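Local structure of translation initiation factor eif-2b-like protein (Chaetomium thermophilum, 4ZEO) at residues 198-201 / 202-206; 238-241 / 242-246; 254-257 / 258-262. The protein serves as the delta subunit of eIF2B, the heterodecameric guanine nucleotide exchange factor of eIF2, and so probably takes part in translation initiation. All coordinates share one frame; numbering follows the deposited sequence.

Contact 1: residues 198-201 / 202-206; sequences NSLS and RHFVP
Ser199 and Leu200 offer the first carbonyls of helix 200-219 to the amides of Arg202, His203 and Phe204. Ser199 O accepts twice: from Arg202 N at 3.1 Å, which comes in above the carbonyl plane, and more directly from His203 N at 2.8 Å, nearly in line with the carbonyl (C=O...N 165°). Phe204 N repeats the i to i+4 step on Leu200 O at 3.0 Å. A water bridges the next amide: it donates to Leu200 O at 2.7 Å and accepts from Val205 N. Pro206, which has no N-H to give, follows at once, and the helix kinks there.

Asn198 folds its amide back over the start of the helix. Its CG lies anti to the backbone N (chi1 -153°), which brings Asn198 OD1 onto Ser199 N at 2.7 Å, in the carbonyl plane and on a lone pair. Asn198 OD1 also rests 3.6 Å from His203 CB, with the amide and imidazole planes 69° apart. The imidazole has its own partners: ND1 is hydrogen-bonded to Tyr192 OH, and the ring stacks on His207. Two small hydroxyls, Ser199 OG and Ser201 OG, share a hydrogen bond of 2.7 Å at the mouth of the first turn. On the buried side Leu200 and Phe204 run side by side in the same direction, Leu200 CG meeting Phe204 CB at 3.8 Å. Beyond them Val237 of helix 224-239 touches both residues, and Tyr192 meets the Phe204 ring edge-to-face. Branched and aromatic carbon suits this side, one turn apart on a face that packs against a neighbouring helix.

With Ser199 at the N-cap, short polar residues at the entrance and apolar ones spaced four apart, this is a typical helix N-terminus, here opening a helix of the alpha-helical bundle.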
loop_
_atom_site.group_PDB
_atom_site.type_symbol
_atom_site.label_atom_id
_atom_site.label_comp_id
_atom_site.label_asym_id
_atom_site.label_seq_id
_atom_site.Cartn_x
_atom_site.Cartn_y
_atom_site.Cartn_z
ATOM N N ASN A 198 17.969 -29.962 15.203
ATOM C CA ASN A 198 18.082 -28.764 14.386
ATOM C C ASN A 198 17.561 -27.538 15.137
ATOM O O ASN A 198 16.969 -27.665 16.198
ATOM C CB ASN A 198 17.343 -28.983 13.060
ATOM C CG ASN A 198 17.910 -28.146 11.912
ATOM O OD1 ASN A 198 18.391 -27.028 12.111
ATOM N ND2 ASN A 198 17.891 -28.712 10.708
ATOM N N SER A 199 17.848 -26.348 14.635
ATOM C CA SER A 199 17.336 -25.135 15.247
ATOM C C SER A 199 16.561 -24.331 14.216
ATOM O O SER A 199 16.825 -24.421 13.020
ATOM C CB SER A 199 18.459 -24.287 15.826
ATOM O OG SER A 199 19.204 -23.685 14.789
ATOM N N LEU A 200 15.604 -23.544 14.687
ATOM C CA LEU A 200 14.827 -22.696 13.809
ATOM C C LEU A 200 15.757 -21.733 13.079
ATOM O O LEU A 200 15.575 -21.468 11.890
ATOM C CB LEU A 200 13.779 -21.924 14.621
ATOM C CG LEU A 200 12.966 -20.765 14.021
ATOM C CD1 LEU A 200 11.621 -20.668 14.740
ATOM C CD2 LEU A 200 13.688 -19.423 14.073
ATOM N N SER A 201 16.774 -21.246 13.795
ATOM C CA SER A 201 17.735 -20.265 13.270
ATOM C C SER A 201 18.448 -20.767 12.026
ATOM O O SER A 201 18.942 -19.982 11.239
ATOM C CB SER A 201 18.776 -19.874 14.326
ATOM O OG SER A 201 19.580 -20.969 14.700
ATOM N N ARG A 202 18.607 -22.077 11.927
ATOM C CA ARG A 202 19.253 -22.714 10.783
ATOM C C ARG A 202 18.275 -23.341 9.757
ATOM O O ARG A 202 18.588 -23.413 8.570
ATOM C CB ARG A 202 20.278 -23.738 11.298
ATOM C CG ARG A 202 21.514 -23.037 11.913
ATOM C CD ARG A 202 22.773 -23.919 11.977
ATOM N NE ARG A 202 23.713 -23.438 12.999
ATOM C CZ ARG A 202 24.896 -23.988 13.271
ATOM N NH1 ARG A 202 25.326 -25.043 12.589
ATOM N NH2 ARG A 202 25.665 -23.469 14.223
ATOM N N HIS A 203 17.191 -23.948 10.239
ATOM C CA HIS A 203 16.213 -24.671 9.405
ATOM C C HIS A 203 15.092 -23.834 8.752
ATOM O O HIS A 203 14.709 -24.058 7.599
ATOM C CB HIS A 203 15.573 -25.786 10.240
ATOM C CG HIS A 203 14.598 -26.630 9.483
ATOM N ND1 HIS A 203 13.228 -26.473 9.588
ATOM C CD2 HIS A 203 14.792 -27.659 8.621
ATOM C CE1 HIS A 203 12.628 -27.352 8.807
ATOM N NE2 HIS A 203 13.556 -28.093 8.217
ATOM N N PHE A 204 14.528 -22.904 9.510
ATOM C CA PHE A 204 13.273 -22.268 9.131
ATOM C C PHE A 204 13.290 -21.513 7.789
ATOM O O PHE A 204 12.424 -21.728 6.937
ATOM C CB PHE A 204 12.815 -21.339 10.268
ATOM C CG PHE A 204 11.528 -20.622 9.978
ATOM C CD1 PHE A 204 10.316 -21.301 10.006
ATOM C CD2 PHE A 204 11.518 -19.259 9.707
ATOM C CE1 PHE A 204 9.104 -20.634 9.714
ATOM C CE2 PHE A 204 10.315 -18.583 9.429
ATOM C CZ PHE A 204 9.111 -19.273 9.430
ATOM N N VAL A 205 14.266 -20.647 7.585
ATOM C CA VAL A 205 14.276 -19.844 6.371
ATOM C C VAL A 205 14.462 -20.688 5.096
ATOM O O VAL A 205 13.633 -20.627 4.190
ATOM C CB VAL A 205 15.362 -18.734 6.463
ATOM C CG1 VAL A 205 15.552 -18.015 5.131
ATOM C CG2 VAL A 205 15.002 -17.749 7.584
ATOM N N PRO A 206 15.495 -21.537 5.034
ATOM C CA PRO A 206 15.570 -22.238 3.744
ATOM C C PRO A 206 14.497 -23.345 3.507
ATOM O O PRO A 206 14.102 -23.568 2.373
ATOM C CB PRO A 206 16.987 -22.814 3.764
ATOM C CG PRO A 206 17.271 -23.034 5.230
ATOM C CD PRO A 206 16.646 -21.857 5.906
HETATM O O HOH W 1 16.144 -20.362 9.449
#

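Contact 2: residues 238-241 / 242-246; sequences NKFD and INTPE
Thr244 turns its hydroxyl back to Asp241, where Thr244 OG1 accepts the backbone N-H of Asp241 at 2.9 Å along a nearly straight path (168°). The return bond runs between backbones: Thr244 N donates to Asp241 O at 3.0 Å from above the carbonyl plane, closing a type I beta turn with Ile242 and Asn243 at its corners. Asp241 adds its carboxylate, since CG sits between its own backbone N and carbonyl carbon (chi1 60°) and OD2 is thereby swung over the turn, where it takes a further, weak bond from Thr244 N.

Threonine suits the place because its two branches do different work. While OG1 serves the turn, methyl CG2 of Thr244 lies 4.0 Å from Phe240 CD1, obliquely to the ring. An alanine here would take away both branches, and the Asp241 amide would probably be left without its acceptor while the Phe240 ring lost its methyl neighbour.

Further out, Phe240 packs on Ala249 and Leu253 of helix 246-277 and on Leu200, joining the loop to helices 246-277 and 200-219. Pro245 takes the N-cap position of the next helix, and Glu246 OE1 is hydrogen-bonded to Thr194 OG1. The chain reversal between the two helices thus rests on its own backbone bond and on a side-chain hydroxyl bound to a backbone amide, the carboxylate adding at most a weak bond, even at the surface.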
loop_
_atom_site.group_PDB
_atom_site.type_symbol
_atom_site.label_atom_id
_atom_site.label_comp_id
_atom_site.label_asym_id
_atom_site.label_seq_id
_atom_site.Cartn_x
_atom_site.Cartn_y
_atom_site.Cartn_z
ATOM N N ASN A 238 17.465 -14.263 11.916
ATOM C CA ASN A 238 18.908 -14.308 12.081
ATOM C C ASN A 238 19.403 -13.831 13.454
ATOM O O ASN A 238 20.557 -14.054 13.786
ATOM C CB ASN A 238 19.589 -13.525 10.961
ATOM C CG ASN A 238 19.848 -14.382 9.720
ATOM O OD1 ASN A 238 20.981 -14.797 9.470
ATOM N ND2 ASN A 238 18.808 -14.619 8.925
ATOM N N LYS A 239 18.591 -13.086 14.209
ATOM C CA LYS A 239 19.003 -12.645 15.559
ATOM C C LYS A 239 19.006 -13.811 16.553
ATOM O O LYS A 239 19.681 -13.764 17.580
ATOM C CB LYS A 239 18.128 -11.475 16.058
ATOM C CG LYS A 239 18.513 -10.113 15.405
ATOM C CD LYS A 239 17.420 -9.030 15.427
ATOM C CE LYS A 239 16.875 -8.784 13.987
ATOM N NZ LYS A 239 16.074 -7.558 13.630
ATOM N N PHE A 240 18.264 -14.858 16.221
ATOM C CA PHE A 240 18.235 -16.103 16.981
ATOM C C PHE A 240 19.483 -16.971 16.778
ATOM O O PHE A 240 20.186 -16.843 15.769
ATOM C CB PHE A 240 16.986 -16.879 16.588
ATOM C CG PHE A 240 15.719 -16.165 16.921
ATOM C CD1 PHE A 240 15.595 -15.491 18.110
ATOM C CD2 PHE A 240 14.682 -16.106 16.013
ATOM C CE1 PHE A 240 14.437 -14.825 18.417
ATOM C CE2 PHE A 240 13.518 -15.433 16.320
ATOM C CZ PHE A 240 13.403 -14.787 17.518
ATOM N N ASP A 241 19.775 -17.819 17.763
ATOM C CA ASP A 241 20.903 -18.752 17.690
ATOM C C ASP A 241 20.426 -20.195 17.877
ATOM O O ASP A 241 19.258 -20.434 18.203
ATOM C CB ASP A 241 22.000 -18.386 18.706
ATOM C CG ASP A 241 21.518 -18.409 20.147
ATOM O OD1 ASP A 241 21.811 -17.448 20.890
ATOM O OD2 ASP A 241 20.861 -19.384 20.551
ATOM N N ILE A 242 21.331 -21.147 17.650
ATOM C CA ILE A 242 21.021 -22.563 17.825
ATOM C C ILE A 242 20.560 -22.867 19.261
ATOM O O ILE A 242 19.752 -23.767 19.482
ATOM C CB ILE A 242 22.216 -23.445 17.435
ATOM C CG1 ILE A 242 21.714 -24.805 16.973
ATOM C CG2 ILE A 242 23.230 -23.604 18.582
ATOM C CD1 ILE A 242 22.282 -25.223 15.645
ATOM N N ASN A 243 21.093 -22.127 20.228
ATOM C CA ASN A 243 20.720 -22.280 21.628
ATOM C C ASN A 243 19.356 -21.693 21.974
ATOM O O ASN A 243 18.820 -21.985 23.033
ATOM C CB ASN A 243 21.781 -21.666 22.536
ATOM C CG ASN A 243 23.056 -22.477 22.563
ATOM O OD1 ASN A 243 23.755 -22.599 21.564
ATOM N ND2 ASN A 243 23.359 -23.043 23.718
ATOM N N THR A 244 18.828 -20.807 21.130
ATOM C CA THR A 244 17.496 -20.250 21.367
ATOM C C THR A 244 16.443 -21.350 21.407
ATOM O O THR A 244 16.435 -22.213 20.540
ATOM C CB THR A 244 17.075 -19.234 20.278
ATOM O OG1 THR A 244 18.076 -18.220 20.133
ATOM C CG2 THR A 244 15.754 -18.578 20.655
ATOM N N PRO A 245 15.586 -21.351 22.445
ATOM C CA PRO A 245 14.478 -22.309 22.500
ATOM C C PRO A 245 13.359 -21.949 21.518
ATOM O O PRO A 245 13.093 -20.769 21.296
ATOM C CB PRO A 245 14.014 -22.214 23.949
ATOM C CG PRO A 245 14.412 -20.849 24.375
ATOM C CD PRO A 245 15.726 -20.602 23.703
ATOM N N GLU A 246 12.710 -22.970 20.963
ATOM C CA GLU A 246 11.752 -22.799 19.881
ATOM C C GLU A 246 10.490 -22.031 20.264
ATOM O O GLU A 246 10.122 -21.072 19.596
ATOM C CB GLU A 246 11.359 -24.172 19.331
ATOM C CG GLU A 246 10.085 -24.168 18.512
ATOM C CD GLU A 246 9.598 -25.566 18.169
ATOM O OE1 GLU A 246 10.306 -26.286 17.439
ATOM O OE2 GLU A 246 8.502 -25.946 18.632
#

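Contact 3: residues 254-257 / 258-262; sequences LEWI and DFLIN
Leu254 to Asn262 form about two and a half turns of helix 246-277, the long helix that runs along the alpha-helical bundle toward the Rossmann-like part of the chain, and their main contact is the regular i to i+4 pattern of an alpha helix. Asp258 N donates to Leu254 O at 3.1 Å, Leu260 N to Trp256 O at 2.9 Å, and Ile261 N to Ile257 O at 2.9 Å; Phe259 N pairs with Glu255 O in the same way.

On one flank Trp256 and Leu260 lie side by side, pointing the same way. With its CG anti to the backbone N (chi1 -180°), the indole swings along the helix until Trp256 CH2, on its six-membered ring, meets Leu260 CD2 at 3.8 Å. A broad indole suits a groove between helices: Leu232, Leu233 and Lys236 of helix 224-239 touch it, and Leu260 reaches on to Ala229 of that helix and to Leu182 of helix 174-191. Leu254 and Ile257 also meet helix 174-191, the latter at Ile189.

Asp258 brings a carboxylate to the side facing helix 174-191. Its OD1 forms a salt bridge with Arg186 NE of that helix, which probably offsets the cost of a carboxylate beside packed helices. One turn apart, the two isoleucines meet at an oblique angle by their methyl groups, Ile257 CG2 lying 4.1 Å from Ile261 CD1.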
loop_
_atom_site.group_PDB
_atom_site.type_symbol
_atom_site.label_atom_id
_atom_site.label_comp_id
_atom_site.label_asym_id
_atom_site.label_seq_id
_atom_site.Cartn_x
_atom_site.Cartn_y
_atom_site.Cartn_z
ATOM N N LEU A 254 6.002 -14.020 16.380
ATOM C CA LEU A 254 4.582 -13.708 16.367
ATOM C C LEU A 254 4.323 -12.282 16.861
ATOM O O LEU A 254 3.489 -11.564 16.310
ATOM C CB LEU A 254 3.807 -14.723 17.200
ATOM C CG LEU A 254 3.736 -16.125 16.570
ATOM C CD1 LEU A 254 2.714 -17.005 17.271
ATOM C CD2 LEU A 254 3.401 -16.029 15.088
ATOM N N GLU A 255 5.067 -11.848 17.871
ATOM C CA GLU A 255 4.854 -10.505 18.377
ATOM C C GLU A 255 5.514 -9.483 17.463
ATOM O O GLU A 255 5.068 -8.350 17.357
ATOM C CB GLU A 255 5.390 -10.390 19.800
ATOM C CG GLU A 255 4.629 -11.311 20.733
ATOM C CD GLU A 255 5.293 -11.513 22.084
ATOM O OE1 GLU A 255 6.229 -10.754 22.419
ATOM O OE2 GLU A 255 4.860 -12.430 22.819
ATOM N N TRP A 256 6.539 -9.918 16.750
ATOM C CA TRP A 256 7.170 -9.080 15.762
ATOM C C TRP A 256 6.267 -8.840 14.530
ATOM O O TRP A 256 6.229 -7.753 13.974
ATOM C CB TRP A 256 8.499 -9.698 15.367
ATOM C CG TRP A 256 9.186 -8.895 14.376
ATOM C CD1 TRP A 256 10.068 -7.888 14.605
ATOM C CD2 TRP A 256 9.007 -8.974 12.962
ATOM N NE1 TRP A 256 10.471 -7.345 13.408
ATOM C CE2 TRP A 256 9.830 -7.993 12.381
ATOM C CE3 TRP A 256 8.230 -9.782 12.129
ATOM C CZ2 TRP A 256 9.920 -7.801 11.000
ATOM C CZ3 TRP A 256 8.308 -9.594 10.733
ATOM C CH2 TRP A 256 9.149 -8.605 10.192
ATOM N N ILE A 257 5.574 -9.874 14.082
ATOM C CA ILE A 257 4.618 -9.740 12.986
ATOM C C ILE A 257 3.457 -8.821 13.361
ATOM O O ILE A 257 3.025 -7.991 12.565
ATOM C CB ILE A 257 4.096 -11.126 12.557
ATOM C CG1 ILE A 257 5.210 -11.828 11.783
ATOM C CG2 ILE A 257 2.834 -11.023 11.713
ATOM C CD1 ILE A 257 4.827 -13.124 11.173
ATOM N N ASP A 258 2.955 -8.995 14.576
ATOM C CA ASP A 258 1.848 -8.209 15.079
ATOM C C ASP A 258 2.254 -6.752 15.203
ATOM O O ASP A 258 1.485 -5.845 14.922
ATOM C CB ASP A 258 1.378 -8.757 16.428
ATOM C CG ASP A 258 0.680 -10.095 16.295
ATOM O OD1 ASP A 258 0.422 -10.533 15.155
ATOM O OD2 ASP A 258 0.385 -10.717 17.335
ATOM N N PHE A 259 3.479 -6.549 15.645
ATOM C CA PHE A 259 4.033 -5.230 15.758
ATOM C C PHE A 259 4.168 -4.595 14.355
ATOM O O PHE A 259 3.831 -3.431 14.146
ATOM C CB PHE A 259 5.385 -5.314 16.460
ATOM C CG PHE A 259 6.042 -3.997 16.655
ATOM C CD1 PHE A 259 5.811 -3.255 17.791
ATOM C CD2 PHE A 259 6.857 -3.471 15.658
ATOM C CE1 PHE A 259 6.418 -2.032 17.959
ATOM C CE2 PHE A 259 7.449 -2.245 15.811
ATOM C CZ PHE A 259 7.238 -1.526 16.967
ATOM N N LEU A 260 4.633 -5.366 13.391
ATOM C CA LEU A 260 4.817 -4.837 12.052
ATOM C C LEU A 260 3.479 -4.461 11.395
ATOM O O LEU A 260 3.348 -3.382 10.828
ATOM C CB LEU A 260 5.565 -5.842 11.180
ATOM C CG LEU A 260 6.084 -5.251 9.871
ATOM C CD1 LEU A 260 7.270 -4.368 10.132
ATOM C CD2 LEU A 260 6.450 -6.320 8.880
ATOM N N ILE A 261 2.477 -5.329 11.519
ATOM C CA ILE A 261 1.161 -5.061 10.960
ATOM C C ILE A 261 0.584 -3.797 11.567
ATOM O O ILE A 261 0.064 -2.921 10.870
ATOM C CB ILE A 261 0.198 -6.241 11.199
ATOM C CG1 ILE A 261 0.621 -7.435 10.332
ATOM C CG2 ILE A 261 -1.234 -5.851 10.914
ATOM C CD1 ILE A 261 -0.288 -8.656 10.475
ATOM N N ASN A 262 0.717 -3.671 12.872
ATOM C CA ASN A 262 0.184 -2.495 13.510
ATOM C C ASN A 262 0.887 -1.205 13.107
ATOM O O ASN A 262 0.252 -0.212 12.789
ATOM C CB ASN A 262 0.228 -2.620 15.018
ATOM C CG ASN A 262 -0.234 -1.374 15.662
ATOM O OD1 ASN A 262 -1.339 -0.917 15.383
ATOM N ND2 ASN A 262 0.602 -0.778 16.492
#

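The three contacts follow one another along the chain in the alpha-helical part, on the same side of its centre. Contact 1 opens helix 200-219, contact 2 spans the end of helix 224-239 and the loop to helix 246-277, and contact 3 lies farther along that last helix. Contacts 1 and 2 have centres about 9 Å apart and touch, Ser201 OG packing 3.4 Å from Ile242 N, so a helix start and a loop meet at the far end of the bundle. Contact 3 is about 20 Å from contact 1 and 19 Å from contact 2, centre to centre, and touches neither; its helix carries the bundle's packing inward, toward the middle of the subunit.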